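Local coordinates for protein dTDP-4-dehydrorhamnose reductase (Yersinia enterocolitica, PDB 5U9C) that probably catalyses the NADPH-dependent reduction of dTDP-4-dehydro-beta-L-rhamnose to dTDP-L-rhamnose, a step of dTDP-L-rhamnose biosynthesis, at residues 76-79 with 80-84; 23-26 with 27-30; 173-177 with 178-182; 47-50 with 51-55; 113-116 with 117-120. All coordinates share one frame; numbering follows the deposited sequence. Where two conformers were deposited one is given.

Interaction 1: residues 76-79 with 80-84; sequences PARA and GIYNH
R78 and Y82, one helical turn apart, show how an i to i+4 pair can set an arginine slantwise over a tyrosine. The aliphatic part of R78 supplies a CH-pi contact: CG sits over one face of the Y82 ring, 4.1 Å from the centroid and displaced toward the rim. Its first torsion sets this up, with CG anti to the backbone N (chi1 -177°) and the chain running extended as far as NE, so that the guanidinium is carried out to the phenolic end of the ring. There the Y82 hydroxyl lies over one guanidinium face, its OH 3.4 Å from NH1 of R78. The two planes are 31° apart, and the angle at this pair is too poor for a hydrogen bond; the charge is instead answered by a salt bridge from R78 NE to E66.

Backbone hydrogen bonds form the second class. The helix is wound by G80 N to P76 O (2.9 Å), I81 N to A77 O (3.0 Å), Y82 N to R78 O (3.0 Å) and N83 N to A79 O (2.9 Å).

All of this belongs to the first turns of helix 76-97. Helix 69-74 meets R78 and A79, helix 129-144 lies against P76, N83 and H84, and a second subunit packs on the helix through L121 against A79 and Y266 against H84.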
loop_
_atom_site.group_PDB
_atom_site.type_symbol
_atom_site.label_atom_id
_atom_site.label_comp_id
_atom_site.label_asym_id
_atom_site.label_seq_id
_atom_site.Cartn_x
_atom_site.Cartn_y
_atom_site.Cartn_z
ATOM N N PRO D 76 -5.279 -6.929 23.595
ATOM C CA PRO D 76 -3.844 -7.003 23.273
ATOM C C PRO D 76 -2.954 -7.069 24.512
ATOM O O PRO D 76 -1.856 -7.614 24.419
ATOM C CB PRO D 76 -3.584 -5.741 22.446
ATOM C CG PRO D 76 -4.785 -4.878 22.610
ATOM C CD PRO D 76 -5.933 -5.751 23.020
ATOM N N ALA D 77 -3.421 -6.552 25.662
ATOM C CA ALA D 77 -2.623 -6.630 26.904
ATOM C C ALA D 77 -2.327 -8.074 27.264
ATOM O O ALA D 77 -1.223 -8.408 27.705
ATOM C CB ALA D 77 -3.336 -5.948 28.074
ATOM N N ARG D 78 -3.317 -8.936 27.067
ATOM C CA ARG D 78 -3.156 -10.349 27.369
ATOM C C ARG D 78 -2.164 -10.987 26.402
ATOM O O ARG D 78 -1.294 -11.755 26.817
ATOM C CB ARG D 78 -4.492 -11.057 27.323
ATOM C CG ARG D 78 -4.419 -12.523 27.689
ATOM C CD ARG D 78 -5.820 -13.106 27.670
ATOM N NE ARG D 78 -5.822 -14.533 27.987
ATOM C CZ ARG D 78 -6.131 -15.061 29.162
ATOM N NH1 ARG D 78 -6.490 -14.293 30.193
ATOM N NH2 ARG D 78 -6.104 -16.385 29.300
ATOM N N ALA D 79 -2.294 -10.664 25.123
ATOM C CA ALA D 79 -1.359 -11.149 24.104
ATOM C C ALA D 79 0.089 -10.753 24.438
ATOM O O ALA D 79 1.033 -11.559 24.318
ATOM C CB ALA D 79 -1.742 -10.583 22.738
ATOM N N GLY D 80 0.267 -9.496 24.839
ATOM C CA GLY D 80 1.580 -8.975 25.173
ATOM C C GLY D 80 2.192 -9.649 26.386
ATOM O O GLY D 80 3.318 -10.121 26.346
ATOM N N ILE D 81 1.434 -9.698 27.470
ATOM C CA ILE D 81 1.916 -10.324 28.687
ATOM C C ILE D 81 2.260 -11.796 28.509
ATOM O O ILE D 81 3.348 -12.237 28.901
ATOM C CB ILE D 81 0.879 -10.197 29.804
ATOM C CG1 ILE D 81 0.685 -8.708 30.158
ATOM C CG2 ILE D 81 1.329 -10.998 31.033
ATOM C CD1 ILE D 81 -0.496 -8.413 31.048
ATOM N N TYR D 82 1.354 -12.540 27.884
ATOM C CA TYR D 82 1.521 -13.985 27.733
ATOM C C TYR D 82 2.531 -14.419 26.696
ATOM O O TYR D 82 3.244 -15.405 26.912
ATOM C CB TYR D 82 0.193 -14.638 27.357
ATOM C CG TYR D 82 -0.791 -14.865 28.484
ATOM C CD1 TYR D 82 -1.156 -13.843 29.352
ATOM C CD2 TYR D 82 -1.435 -16.099 28.615
ATOM C CE1 TYR D 82 -2.104 -14.050 30.364
ATOM C CE2 TYR D 82 -2.377 -16.319 29.621
ATOM C CZ TYR D 82 -2.708 -15.293 30.489
ATOM O OH TYR D 82 -3.640 -15.521 31.483
ATOM N N ASN D 83 2.561 -13.730 25.564
ATOM C CA ASN D 83 3.421 -14.136 24.444
ATOM C C ASN D 83 4.709 -13.364 24.351
ATOM O O ASN D 83 5.715 -13.890 23.840
ATOM C CB ASN D 83 2.634 -14.049 23.120
ATOM C CG ASN D 83 1.405 -14.956 23.117
ATOM O OD1 ASN D 83 1.311 -15.882 23.930
ATOM N ND2 ASN D 83 0.448 -14.687 22.219
ATOM N N HIS D 84 4.693 -12.114 24.812
ATOM C CA HIS D 84 5.912 -11.315 24.776
ATOM C C HIS D 84 6.620 -11.226 26.118
ATOM O O HIS D 84 7.731 -11.712 26.247
ATOM C CB HIS D 84 5.664 -9.928 24.212
ATOM C CG HIS D 84 6.854 -9.029 24.304
ATOM N ND1 HIS D 84 6.745 -7.683 24.556
ATOM C CD2 HIS D 84 8.181 -9.305 24.293
ATOM C CE1 HIS D 84 7.953 -7.149 24.605
ATOM N NE2 HIS D 84 8.843 -8.115 24.463
#

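Interaction 2: residues 23-26 with 27-30; sequences SALK and DTDY
T28 folds back on L25, in the last turn of helix 16-25, through one short side-chain bond: its OG1 donates to L25 O at 2.7 Å. This is the tight part of the contact. The hydroxyl lies between the backbone N and the carbonyl carbon of its own residue (chi1 70°), which turns it toward the carbonyl and leaves the CG2 methyl 3.7 Å from the same L25 O. The donor stands 17° out of the carbonyl plane. A type I beta turn from L25 to T28 brings the two residues together, although its backbone bond, T28 N to L25 O, is weak at 3.2 Å. A water also donates to L25 O, at 2.6 Å, and reaches on to Y30 O, so several donors gather on one carbonyl at the end of the helix. The T28 hydroxyl works in both directions, because it accepts from Y30 N at 3.3 Å and thereby forms an ST turn.

The other side is loose. D27 N makes a weak bond to A24 O at 3.4 Å, and the side chains of K26 and D27 are exposed. The backbone bonds across the turn are thus both weak, and the short bond is that of the T28 hydroxyl.

The apolar side chains join the turn to the sheet and a helix: L25 rests on I8 and I10 of strand 7-11 and on I204 of helix 196-209, A24 touches C200 and I204 of that helix, and Y30, just ahead of strand 31-34, packs on I8 and I207.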
loop_
_atom_site.group_PDB
_atom_site.type_symbol
_atom_site.label_atom_id
_atom_site.label_comp_id
_atom_site.label_asym_id
_atom_site.label_seq_id
_atom_site.Cartn_x
_atom_site.Cartn_y
_atom_site.Cartn_z
ATOM N N SER D 23 5.234 -37.168 26.066
ATOM C CA SER D 23 5.079 -38.601 25.887
ATOM C C SER D 23 6.295 -39.222 25.179
ATOM O O SER D 23 6.848 -40.205 25.664
ATOM C CB SER D 23 3.778 -38.881 25.125
ATOM O OG SER D 23 3.645 -40.248 24.830
ATOM N N ALA D 24 6.728 -38.636 24.057
ATOM C CA ALA D 24 7.902 -39.142 23.315
ATOM C C ALA D 24 9.177 -39.113 24.179
ATOM O O ALA D 24 10.043 -39.964 24.030
ATOM C CB ALA D 24 8.125 -38.334 22.032
ATOM N N LEU D 25 9.279 -38.126 25.074
ATOM C CA LEU D 25 10.459 -37.993 25.949
ATOM C C LEU D 25 10.585 -39.082 27.012
ATOM O O LEU D 25 11.666 -39.261 27.581
ATOM C CB LEU D 25 10.505 -36.608 26.608
ATOM C CG LEU D 25 10.869 -35.472 25.647
ATOM C CD1 LEU D 25 10.716 -34.135 26.339
ATOM C CD2 LEU D 25 12.289 -35.627 25.107
ATOM N N LYS D 26 9.501 -39.809 27.277
ATOM C CA LYS D 26 9.554 -40.892 28.252
ATOM C C LYS D 26 10.521 -41.990 27.820
ATOM O O LYS D 26 11.120 -42.627 28.666
ATOM C CB LYS D 26 8.158 -41.447 28.601
ATOM C CG LYS D 26 7.296 -40.421 29.348
ATOM C CD LYS D 26 6.313 -41.044 30.337
ATOM C CE LYS D 26 5.098 -41.705 29.708
ATOM N NZ LYS D 26 4.039 -40.719 29.359
ATOM N N ASP D 27 10.726 -42.156 26.512
ATOM C CA ASP D 27 11.682 -43.153 25.993
ATOM C C ASP D 27 13.087 -42.545 25.746
ATOM O O ASP D 27 13.753 -42.896 24.761
ATOM C CB ASP D 27 11.162 -43.788 24.684
ATOM C CG ASP D 27 9.877 -44.596 24.874
ATOM O OD1 ASP D 27 9.683 -45.218 25.945
ATOM O OD2 ASP D 27 9.077 -44.641 23.915
ATOM N N THR D 28 13.537 -41.643 26.625
ATOM C CA THR D 28 14.861 -41.025 26.474
ATOM C C THR D 28 15.593 -40.997 27.811
ATOM O O THR D 28 15.036 -41.404 28.827
ATOM C CB THR D 28 14.767 -39.583 25.931
ATOM O OG1 THR D 28 14.203 -38.709 26.924
ATOM C CG2 THR D 28 13.942 -39.539 24.648
ATOM N N ASP D 29 16.844 -40.520 27.779
ATOM C CA ASP D 29 17.691 -40.365 28.969
ATOM C C ASP D 29 17.369 -39.070 29.760
ATOM O O ASP D 29 17.937 -38.826 30.814
ATOM C CB ASP D 29 19.175 -40.258 28.563
ATOM C CG ASP D 29 19.701 -41.491 27.866
ATOM O OD1 ASP D 29 19.048 -42.553 27.932
ATOM O OD2 ASP D 29 20.801 -41.395 27.267
ATOM N N TYR D 30 16.475 -38.243 29.241
ATOM C CA TYR D 30 16.179 -36.953 29.878
ATOM C C TYR D 30 15.292 -36.966 31.138
ATOM O O TYR D 30 14.417 -37.795 31.277
ATOM C CB TYR D 30 15.571 -36.013 28.824
ATOM C CG TYR D 30 16.589 -35.461 27.845
ATOM C CD1 TYR D 30 17.279 -34.309 28.154
ATOM C CD2 TYR D 30 16.855 -36.070 26.621
ATOM C CE1 TYR D 30 18.202 -33.766 27.294
ATOM C CE2 TYR D 30 17.807 -35.535 25.750
ATOM C CZ TYR D 30 18.472 -34.380 26.100
ATOM O OH TYR D 30 19.419 -33.774 25.287
HETATM O O HOH W 1 12.424 -39.345 30.107
#

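Interaction 3: residues 173-177 with 178-182; sequences IQQIK and AGSTS
Two torsions bring S180 against the end of helix 168-177: G179 takes a positive phi of 70°, which takes the chain out of the helix, and S180, in the conformer given here, one of two deposited, holds OG beside its own backbone N (chi1 -62°), where both groups face Q175. The backbone N of S180 donates to Q175 O at 3.1 Å, nearly in line with the C=O bond. In this conformer OG donates to the same oxygen at 3.0 Å from well off that line, with a C=O...OG angle of 112°, and touches Q175 CB at 3.5 Å.

The bond from S180 N and the one from G179 N to I176 O (3.0 Å) close a Schellman motif. The second of these approaches from above the carbonyl plane. One step earlier, A178 N still makes an ordinary helical bond to Q174 O, at 2.9 Å. A water donates both to Q175 OE1, at 2.6 Å, and to S182 O, tying the helix to the start of strand 182-186. The nitrogen of the same amide, NE2, donates to K171 O; K171 itself binds (R)-malate in a structure of this protein.

Chemically, the turn gives carbonyls at the helix C-terminus donors beyond the helical pattern. Q175 O has S180 N and, in this conformer at least, its hydroxyl; I176 O is hydrogen-bonded both to G179 N and to a citrate, probably from the crystallisation liquor.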
loop_
_atom_site.group_PDB
_atom_site.type_symbol
_atom_site.label_atom_id
_atom_site.label_comp_id
_atom_site.label_asym_id
_atom_site.label_seq_id
_atom_site.Cartn_x
_atom_site.Cartn_y
_atom_site.Cartn_z
ATOM N N ILE D 173 -14.904 -33.230 11.708
ATOM C CA ILE D 173 -15.152 -34.647 11.922
ATOM C C ILE D 173 -16.439 -34.894 12.767
ATOM O O ILE D 173 -17.222 -35.802 12.461
ATOM C CB ILE D 173 -13.907 -35.364 12.495
ATOM C CG1 ILE D 173 -12.807 -35.419 11.415
ATOM C CG2 ILE D 173 -14.248 -36.772 12.928
ATOM C CD1 ILE D 173 -11.486 -36.012 11.864
ATOM N N GLN D 174 -16.633 -34.091 13.808
ATOM C CA GLN D 174 -17.834 -34.159 14.674
ATOM C C GLN D 174 -19.126 -33.909 13.857
ATOM O O GLN D 174 -20.150 -34.613 14.031
ATOM C CB GLN D 174 -17.702 -33.129 15.797
ATOM C CG GLN D 174 -18.846 -33.084 16.794
ATOM C CD GLN D 174 -18.746 -31.901 17.763
ATOM O OE1 GLN D 174 -17.819 -31.073 17.685
ATOM N NE2 GLN D 174 -19.723 -31.804 18.672
ATOM N N GLN D 175 -19.077 -32.927 12.961
ATOM C CA GLN D 175 -20.226 -32.626 12.096
ATOM C C GLN D 175 -20.496 -33.769 11.120
ATOM O O GLN D 175 -21.660 -34.097 10.851
ATOM C CB GLN D 175 -20.041 -31.320 11.335
ATOM C CG GLN D 175 -20.070 -30.098 12.229
ATOM C CD GLN D 175 -19.708 -28.843 11.459
ATOM O OE1 GLN D 175 -20.504 -28.313 10.675
ATOM N NE2 GLN D 175 -18.523 -28.356 11.692
ATOM N N ILE D 176 -19.428 -34.364 10.591
ATOM C CA ILE D 176 -19.568 -35.503 9.675
ATOM C C ILE D 176 -20.200 -36.678 10.430
ATOM O O ILE D 176 -21.176 -37.252 9.970
ATOM C CB ILE D 176 -18.230 -35.919 9.018
ATOM C CG1 ILE D 176 -17.814 -34.877 7.975
ATOM C CG2 ILE D 176 -18.379 -37.291 8.357
ATOM C CD1 ILE D 176 -16.388 -35.003 7.451
ATOM N N LYS D 177 -19.663 -37.000 11.605
ATOM C CA LYS D 177 -20.184 -38.101 12.414
ATOM C C LYS D 177 -21.634 -37.878 12.871
ATOM O O LYS D 177 -22.380 -38.830 13.042
ATOM C CB LYS D 177 -19.285 -38.356 13.619
ATOM C CG LYS D 177 -17.958 -39.014 13.269
ATOM C CD LYS D 177 -17.113 -39.188 14.526
ATOM C CE LYS D 177 -15.858 -40.000 14.270
ATOM N NZ LYS D 177 -16.175 -41.415 13.947
ATOM N N ALA D 178 -22.023 -36.624 13.062
ATOM C CA ALA D 178 -23.403 -36.297 13.466
ATOM C C ALA D 178 -24.385 -36.329 12.280
ATOM O O ALA D 178 -25.580 -36.106 12.457
ATOM C CB ALA D 178 -23.448 -34.939 14.150
ATOM N N GLY D 179 -23.874 -36.598 11.083
ATOM C CA GLY D 179 -24.690 -36.646 9.885
ATOM C C GLY D 179 -25.230 -35.302 9.412
ATOM O O GLY D 179 -26.367 -35.233 8.917
ATOM N N SER D 180 -24.427 -34.240 9.548
ATOM C CA SER D 180 -24.849 -32.908 9.119
ATOM C C SER D 180 -25.187 -32.904 7.634
ATOM O O SER D 180 -24.477 -33.504 6.818
ATOM C CB SER D 180 -23.769 -31.855 9.407
ATOM O OG SER D 180 -23.511 -31.744 10.803
ATOM N N THR D 181 -26.284 -32.234 7.293
ATOM C CA THR D 181 -26.728 -32.143 5.917
ATOM C C THR D 181 -25.740 -31.311 5.084
ATOM O O THR D 181 -25.613 -31.521 3.873
ATOM C CB THR D 181 -28.163 -31.565 5.808
ATOM O OG1 THR D 181 -28.661 -31.783 4.487
ATOM C CG2 THR D 181 -28.209 -30.088 6.132
ATOM N N SER D 182 -25.019 -30.403 5.750
ATOM C CA SER D 182 -24.040 -29.559 5.078
ATOM C C SER D 182 -23.094 -28.927 6.067
ATOM O O SER D 182 -23.466 -28.620 7.215
ATOM C CB SER D 182 -24.712 -28.414 4.321
ATOM O OG SER D 182 -25.353 -27.586 5.247
HETATM O O HOH W 2 -23.016 -28.754 10.240
#

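Interaction 4: residues 47-50 with 51-55; sequences AIFS and YITAE
F49 and T53 make an i to i+4 contact on helix 48-55, one of the helices flanking the parallel sheet of this Rossmann-like domain. It is a CH-pi contact: the CG2 methyl of T53 sits over the centre of one face of the F49 ring, 3.8 Å from the centroid and only 14° off the ring normal. F49 places its ring there by holding CG anti to the backbone N (chi1 -175°).

On another side of the helix, I48 and I52 lie side by side and point the same way, with I48 CG2 at 3.6 Å from I52 CD1. Both are buried: L40 touches each of them, while I90 and A93 of helix 76-97 cover I48 and I52 respectively. Q89 and F96 of that helix reach F49 and T53. Toward the sheet, Y51 packs on I33 and L9, and the CG of E55 rests over one face of its ring while the carboxylate forms a salt bridge to K7.

Backbone bonds hold the spacing, as with I52 N to I48 O at 2.9 Å, whereas the opening bond from Y51 N to A47 O is weak. F49 O is gripped twice by a single residue: T53 N donates at 3.0 Å and T53 OG1 at 2.8 Å, the two arriving from opposite faces of the carbonyl plane.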
loop_
_atom_site.group_PDB
_atom_site.type_symbol
_atom_site.label_atom_id
_atom_site.label_comp_id
_atom_site.label_asym_id
_atom_site.label_seq_id
_atom_site.Cartn_x
_atom_site.Cartn_y
_atom_site.Cartn_z
ATOM N N ALA D 47 7.684 -14.001 38.056
ATOM C CA ALA D 47 8.160 -15.129 38.855
ATOM C C ALA D 47 8.897 -16.153 38.001
ATOM O O ALA D 47 9.473 -17.106 38.525
ATOM C CB ALA D 47 6.991 -15.800 39.573
ATOM N N ILE D 48 8.909 -15.949 36.696
ATOM C CA ILE D 48 9.527 -16.916 35.802
ATOM C C ILE D 48 11.055 -17.050 35.915
ATOM O O ILE D 48 11.557 -18.165 35.994
ATOM C CB ILE D 48 9.110 -16.636 34.351
ATOM C CG1 ILE D 48 7.599 -16.878 34.219
ATOM C CG2 ILE D 48 9.887 -17.506 33.368
ATOM C CD1 ILE D 48 7.043 -16.588 32.839
ATOM N N PHE D 49 11.778 -15.932 35.905
ATOM C CA PHE D 49 13.240 -15.961 35.936
ATOM C C PHE D 49 13.807 -16.741 37.132
ATOM O O PHE D 49 14.656 -17.629 36.950
ATOM C CB PHE D 49 13.815 -14.545 35.881
ATOM C CG PHE D 49 15.313 -14.498 35.784
ATOM C CD1 PHE D 49 16.101 -14.470 36.940
ATOM C CD2 PHE D 49 15.942 -14.472 34.543
ATOM C CE1 PHE D 49 17.484 -14.428 36.845
ATOM C CE2 PHE D 49 17.319 -14.411 34.446
ATOM C CZ PHE D 49 18.093 -14.406 35.592
ATOM N N SER D 50 13.337 -16.432 38.338
ATOM C CA SER D 50 13.826 -17.130 39.532
ATOM C C SER D 50 13.539 -18.615 39.468
ATOM O O SER D 50 14.406 -19.425 39.784
ATOM C CB SER D 50 13.222 -16.561 40.807
ATOM O OG SER D 50 13.684 -15.255 41.013
ATOM N N TYR D 51 12.330 -18.967 39.040
ATOM C CA TYR D 51 11.938 -20.384 38.939
ATOM C C TYR D 51 12.804 -21.150 37.949
ATOM O O TYR D 51 13.419 -22.145 38.310
ATOM C CB TYR D 51 10.443 -20.555 38.589
ATOM C CG TYR D 51 10.095 -21.976 38.250
ATOM C CD1 TYR D 51 10.106 -22.977 39.224
ATOM C CD2 TYR D 51 9.788 -22.330 36.945
ATOM C CE1 TYR D 51 9.815 -24.309 38.897
ATOM C CE2 TYR D 51 9.507 -23.635 36.604
ATOM C CZ TYR D 51 9.516 -24.619 37.568
ATOM O OH TYR D 51 9.221 -25.895 37.175
ATOM N N ILE D 52 12.888 -20.674 36.718
ATOM C CA ILE D 52 13.681 -21.391 35.722
ATOM C C ILE D 52 15.181 -21.472 36.051
ATOM O O ILE D 52 15.781 -22.546 35.912
ATOM C CB ILE D 52 13.448 -20.839 34.312
ATOM C CG1 ILE D 52 11.970 -21.045 33.942
ATOM C CG2 ILE D 52 14.384 -21.510 33.304
ATOM C CD1 ILE D 52 11.622 -20.573 32.547
ATOM N N THR D 53 15.781 -20.373 36.511
ATOM C CA THR D 53 17.213 -20.380 36.795
ATOM C C THR D 53 17.560 -21.340 37.923
ATOM O O THR D 53 18.593 -21.993 37.856
ATOM C CB THR D 53 17.801 -18.972 37.054
ATOM O OG1 THR D 53 17.069 -18.312 38.091
ATOM C CG2 THR D 53 17.721 -18.137 35.794
ATOM N N ALA D 54 16.694 -21.439 38.942
ATOM C CA ALA D 54 16.922 -22.388 40.048
ATOM C C ALA D 54 16.823 -23.844 39.572
ATOM O O ALA D 54 17.490 -24.715 40.142
ATOM C CB ALA D 54 15.969 -22.138 41.224
ATOM N N GLU D 55 16.015 -24.114 38.536
ATOM C CA GLU D 55 15.900 -25.480 37.984
ATOM C C GLU D 55 17.125 -25.882 37.161
ATOM O O GLU D 55 17.388 -27.073 36.976
ATOM C CB GLU D 55 14.653 -25.628 37.092
ATOM C CG GLU D 55 13.327 -25.551 37.838
ATOM C CD GLU D 55 13.159 -26.687 38.816
ATOM O OE1 GLU D 55 13.397 -27.841 38.414
ATOM O OE2 GLU D 55 12.790 -26.429 39.976
#

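Interaction 5: residues 113-116 with 117-120; sequences EGKL and SYNE
Y118 lays its ring against the aliphatic chain of K115, whose CG comes within 3.5 Å of CE2 and whose CE lies 3.7 Å from CD2, the two side chains crossing at a slant. K115 reaches this place because CG stands between its own backbone N and carbonyl carbon (chi1 62°), with the rest of the chain extended across the ring at that slant. From the phenolic end, E113 CB meets Y118 OH at 3.7 Å, and the E113 carboxylate is turned 72° from the ring plane with OE1 near the ring edge. A water in the ring plane receives a hydrogen bond from Y118 OH at 2.7 Å and donates to K115 O at 2.6 Å.

The chain here turns through G114, at a positive phi of 84°, and then enters the short, weakly bonded strand at about 117-118, which pairs in parallel with 261-262 through backbone bonds of Y118 to G261 and E263. S117 OG is held by E263.

Farther out, F110 stacks on the Y118 ring, and K115 NZ forms a salt bridge with D122. The same ammonium is hydrogen-bonded to Y129 of the fourth subunit, while Y258 of the third subunit packs on K115.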
loop_
_atom_site.group_PDB
_atom_site.type_symbol
_atom_site.label_atom_id
_atom_site.label_comp_id
_atom_site.label_asym_id
_atom_site.label_seq_id
_atom_site.Cartn_x
_atom_site.Cartn_y
_atom_site.Cartn_z
ATOM N N GLU D 113 2.059 -8.524 3.993
ATOM C CA GLU D 113 2.514 -8.329 2.615
ATOM C C GLU D 113 1.507 -8.773 1.570
ATOM O O GLU D 113 1.533 -8.270 0.452
ATOM C CB GLU D 113 3.856 -9.015 2.381
ATOM C CG GLU D 113 4.380 -8.837 0.969
ATOM C CD GLU D 113 5.793 -9.348 0.790
ATOM O OE1 GLU D 113 6.469 -9.673 1.800
ATOM O OE2 GLU D 113 6.205 -9.441 -0.388
ATOM N N GLY D 114 0.663 -9.757 1.890
ATOM C CA GLY D 114 -0.352 -10.202 0.951
ATOM C C GLY D 114 0.038 -11.226 -0.096
ATOM O O GLY D 114 -0.757 -11.509 -1.020
ATOM N N LYS D 115 1.222 -11.822 0.028
ATOM C CA LYS D 115 1.571 -12.870 -0.951
ATOM C C LYS D 115 1.060 -14.234 -0.512
ATOM O O LYS D 115 0.493 -14.369 0.572
ATOM C CB LYS D 115 3.040 -12.862 -1.315
ATOM C CG LYS D 115 4.038 -13.115 -0.231
ATOM C CD LYS D 115 5.414 -12.986 -0.883
ATOM C CE LYS D 115 6.570 -13.273 0.034
ATOM N NZ LYS D 115 7.807 -13.286 -0.793
ATOM N N LEU D 116 1.234 -15.232 -1.357
ATOM C CA LEU D 116 0.656 -16.559 -1.114
ATOM C C LEU D 116 1.430 -17.482 -0.168
ATOM O O LEU D 116 0.819 -18.299 0.535
ATOM C CB LEU D 116 0.361 -17.230 -2.459
ATOM C CG LEU D 116 -0.620 -16.360 -3.317
ATOM C CD1 LEU D 116 -0.999 -17.015 -4.645
ATOM C CD2 LEU D 116 -1.897 -15.927 -2.577
ATOM N N SER D 117 2.750 -17.309 -0.086
ATOM C CA SER D 117 3.552 -18.176 0.760
ATOM C C SER D 117 4.804 -17.443 1.223
ATOM O O SER D 117 5.295 -16.575 0.500
ATOM C CB SER D 117 3.960 -19.413 -0.045
ATOM O OG SER D 117 4.407 -20.403 0.821
ATOM N N TYR D 118 5.316 -17.803 2.399
ATOM C CA TYR D 118 6.497 -17.176 2.975
ATOM C C TYR D 118 7.551 -18.215 3.421
ATOM O O TYR D 118 7.209 -19.229 4.071
ATOM C CB TYR D 118 6.101 -16.330 4.207
ATOM C CG TYR D 118 5.072 -15.256 3.907
ATOM C CD1 TYR D 118 3.712 -15.530 3.966
ATOM C CD2 TYR D 118 5.471 -13.967 3.540
ATOM C CE1 TYR D 118 2.777 -14.564 3.660
ATOM C CE2 TYR D 118 4.540 -12.986 3.226
ATOM C CZ TYR D 118 3.193 -13.286 3.303
ATOM O OH TYR D 118 2.277 -12.305 3.011
ATOM N N ASN D 119 8.821 -17.958 3.095
ATOM C CA ASN D 119 9.915 -18.807 3.568
ATOM C C ASN D 119 10.739 -18.074 4.650
ATOM O O ASN D 119 10.407 -16.923 5.018
ATOM C CB ASN D 119 10.761 -19.338 2.403
ATOM C CG ASN D 119 11.507 -18.256 1.673
ATOM O OD1 ASN D 119 12.086 -17.343 2.292
ATOM N ND2 ASN D 119 11.544 -18.367 0.343
ATOM N N GLU D 120 11.773 -18.731 5.174
ATOM C CA GLU D 120 12.590 -18.161 6.251
ATOM C C GLU D 120 13.341 -16.847 5.894
ATOM O O GLU D 120 13.762 -16.129 6.790
ATOM C CB GLU D 120 13.560 -19.194 6.855
ATOM C CG GLU D 120 12.915 -20.427 7.509
ATOM C CD GLU D 120 12.682 -21.609 6.556
ATOM O OE1 GLU D 120 12.635 -21.407 5.328
ATOM O OE2 GLU D 120 12.523 -22.752 7.045
HETATM O O HOH W 3 -0.262 -13.047 2.658
#

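How the interactions relate
Along the chain the five contacts come in the order interaction 2, 4, 1, 5, 3, each closing before the next opens, and none touches another. Interactions 1 and 4 are the nearest neighbours, their centres about 20 Å apart; they lie on helices 76-97 and 48-55, which pack together beside the six-stranded parallel sheet. Interaction 2 lies at the end of helix 16-25, between strands 7-11 and 31-34. Interaction 5 leads into the small two-stranded sheet, across the chain's centre from interaction 2. Interaction 3 lies farthest from interaction 4, about 47 Å between centres, next to K171, which binds (R)-malate in a structure of this protein. Interactions 1 and 5 also border subunit interfaces.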